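Local coordinates for BfpC (Escherichia coli, PDB 3VHJ), which is an essential type IV pilus biogenesis membrane protein, represented here by its N-terminal cytoplasmic domain, which probably engages the pilus ATPase BfpD, at residues W96-V101 with D117-F122. The protein carries 1 engineered substitution. Numbering follows the deposited sequence.
Sequences WLVIGV and DDAKKF
Ala119 packs its methyl against two side chains of strand 96-101: its CB lies 3.6 Å from Trp96 CB and 4.2 Å from Val98 CG2, touching two residues on the same face of the strand. Trp96 makes its contact through the methylene. Its CG stands anti to the carbonyl carbon (chi1 -75°), and the indole is carried away from residues 117-122. Val98 spreads its two methyls over successive turns. CG2 rests 3.6 Å from Ala119 O, a van der Waals contact with a backbone carbonyl oxygen, while CG1, anti to the backbone N (chi1 178°), reaches Phe122 CD2 at 3.9 Å. That methyl lies at the edge of the phenyl ring, near its plane. Together these van der Waals contacts bury 187 Å². The two segments run nearly parallel, their axes 12° apart and 8.4 Å apart at closest approach. Leu97 and Ile99 project from the other face, touching Val18 and Ile78 respectively. Strands 96-101 and 107-113 are consecutive antiparallel neighbours, and the following helix, 116-127, packs back on one face of their sheet. Strand 85-90 flanks 96-101 on its other edge; Leu88 and Phe113 both touch Val98 and Ala119, and Phe123 and Val127 extend the helix's packing on Val98.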
loop_
_atom_site.group_PDB
_atom_site.type_symbol
_atom_site.label_atom_id
_atom_site.label_comp_id
_atom_site.label_asym_id
_atom_site.label_seq_id
_atom_site.Cartn_x
_atom_site.Cartn_y
_atom_site.Cartn_z
ATOM N N TRP A 96 1.436 5.213 -11.201
ATOM C CA TRP A 96 2.000 6.020 -10.133
ATOM C C TRP A 96 1.469 5.522 -8.805
ATOM O O TRP A 96 0.278 5.247 -8.668
ATOM C CB TRP A 96 1.651 7.495 -10.323
ATOM C CG TRP A 96 2.469 8.103 -11.405
ATOM C CD1 TRP A 96 2.216 8.069 -12.750
ATOM C CD2 TRP A 96 3.730 8.753 -11.248
ATOM N NE1 TRP A 96 3.252 8.656 -13.438
ATOM C CE2 TRP A 96 4.195 9.085 -12.540
ATOM C CE3 TRP A 96 4.519 9.088 -10.137
ATOM C CZ2 TRP A 96 5.413 9.734 -12.753
ATOM C CZ3 TRP A 96 5.729 9.736 -10.349
ATOM C CH2 TRP A 96 6.163 10.051 -11.649
ATOM N N LEU A 97 2.362 5.418 -7.829
ATOM C CA LEU A 97 2.007 4.924 -6.510
ATOM C C LEU A 97 2.204 5.971 -5.417
ATOM O O LEU A 97 3.173 6.722 -5.440
ATOM C CB LEU A 97 2.874 3.708 -6.175
ATOM C CG LEU A 97 2.952 2.596 -7.225
ATOM C CD1 LEU A 97 3.962 1.549 -6.765
ATOM C CD2 LEU A 97 1.571 1.978 -7.440
ATOM N N VAL A 98 1.266 6.024 -4.475
ATOM C CA VAL A 98 1.375 6.933 -3.339
ATOM C C VAL A 98 1.170 6.034 -2.127
ATOM O O VAL A 98 0.112 5.428 -1.972
ATOM C CB VAL A 98 0.300 8.033 -3.353
ATOM C CG1 VAL A 98 0.455 8.920 -2.109
ATOM C CG2 VAL A 98 0.449 8.877 -4.615
ATOM N N ILE A 99 2.189 5.940 -1.283
ATOM C CA ILE A 99 2.126 5.074 -0.118
ATOM C C ILE A 99 2.481 5.793 1.174
ATOM O O ILE A 99 3.058 6.871 1.152
ATOM C CB ILE A 99 3.066 3.863 -0.297
ATOM C CG1 ILE A 99 4.521 4.313 -0.295
ATOM C CG2 ILE A 99 2.771 3.174 -1.628
ATOM C CD1 ILE A 99 5.507 3.175 -0.453
ATOM N N GLY A 100 2.126 5.181 2.299
ATOM C CA GLY A 100 2.411 5.774 3.593
ATOM C C GLY A 100 2.248 4.756 4.706
ATOM O O GLY A 100 1.224 4.077 4.780
ATOM N N VAL A 101 3.263 4.646 5.560
ATOM C CA VAL A 101 3.248 3.708 6.683
ATOM C C VAL A 101 3.591 4.505 7.942
ATOM O O VAL A 101 4.558 5.276 7.953
ATOM C CB VAL A 101 4.282 2.580 6.458
ATOM C CG1 VAL A 101 4.339 1.664 7.666
ATOM C CG2 VAL A 101 3.910 1.787 5.214
ATOM N N ASP A 117 -0.575 13.482 -12.517
ATOM C CA ASP A 117 -1.187 14.664 -11.916
ATOM C C ASP A 117 -2.124 14.289 -10.777
ATOM O O ASP A 117 -2.118 14.928 -9.728
ATOM C CB ASP A 117 -1.945 15.478 -12.968
ATOM C CG ASP A 117 -1.012 16.178 -13.937
ATOM O OD1 ASP A 117 -0.058 16.835 -13.465
ATOM O OD2 ASP A 117 -1.232 16.077 -15.165
ATOM N N ASP A 118 -2.929 13.252 -10.987
ATOM C CA ASP A 118 -3.856 12.791 -9.957
ATOM C C ASP A 118 -3.088 12.265 -8.744
ATOM O O ASP A 118 -3.496 12.474 -7.603
ATOM C CB ASP A 118 -4.751 11.680 -10.514
ATOM C CG ASP A 118 -5.664 12.170 -11.618
ATOM O OD1 ASP A 118 -6.340 11.330 -12.247
ATOM O OD2 ASP A 118 -5.707 13.395 -11.851
ATOM N N ALA A 119 -1.984 11.572 -9.006
ATOM C CA ALA A 119 -1.146 11.010 -7.952
ATOM C C ALA A 119 -0.482 12.129 -7.160
ATOM O O ALA A 119 -0.446 12.099 -5.931
ATOM C CB ALA A 119 -0.088 10.100 -8.561
ATOM N N LYS A 120 0.047 13.118 -7.876
ATOM C CA LYS A 120 0.696 14.255 -7.236
ATOM C C LYS A 120 -0.325 15.000 -6.374
ATOM O O LYS A 120 -0.044 15.358 -5.230
ATOM C CB LYS A 120 1.283 15.194 -8.303
ATOM C CG LYS A 120 2.214 16.274 -7.751
ATOM C CD LYS A 120 2.823 17.124 -8.866
ATOM C CE LYS A 120 3.717 18.225 -8.293
ATOM N NZ LYS A 120 4.395 19.037 -9.350
ATOM N N LYS A 121 -1.518 15.212 -6.920
ATOM C CA LYS A 121 -2.573 15.912 -6.195
ATOM C C LYS A 121 -2.999 15.169 -4.924
ATOM O O LYS A 121 -3.233 15.791 -3.886
ATOM C CB LYS A 121 -3.788 16.128 -7.107
ATOM C CG LYS A 121 -4.958 16.848 -6.442
ATOM C CD LYS A 121 -6.087 17.111 -7.431
ATOM C CE LYS A 121 -7.280 17.768 -6.755
ATOM N NZ LYS A 121 -6.900 19.013 -6.024
ATOM N N PHE A 122 -3.099 13.845 -5.002
ATOM C CA PHE A 122 -3.495 13.056 -3.837
ATOM C C PHE A 122 -2.404 13.147 -2.775
ATOM O O PHE A 122 -2.680 13.318 -1.588
ATOM C CB PHE A 122 -3.699 11.592 -4.225
ATOM C CG PHE A 122 -4.210 10.742 -3.101
ATOM C CD1 PHE A 122 -5.564 10.733 -2.780
ATOM C CD2 PHE A 122 -3.335 9.976 -2.341
ATOM C CE1 PHE A 122 -6.040 9.970 -1.711
ATOM C CE2 PHE A 122 -3.799 9.210 -1.269
ATOM C CZ PHE A 122 -5.156 9.208 -0.954
#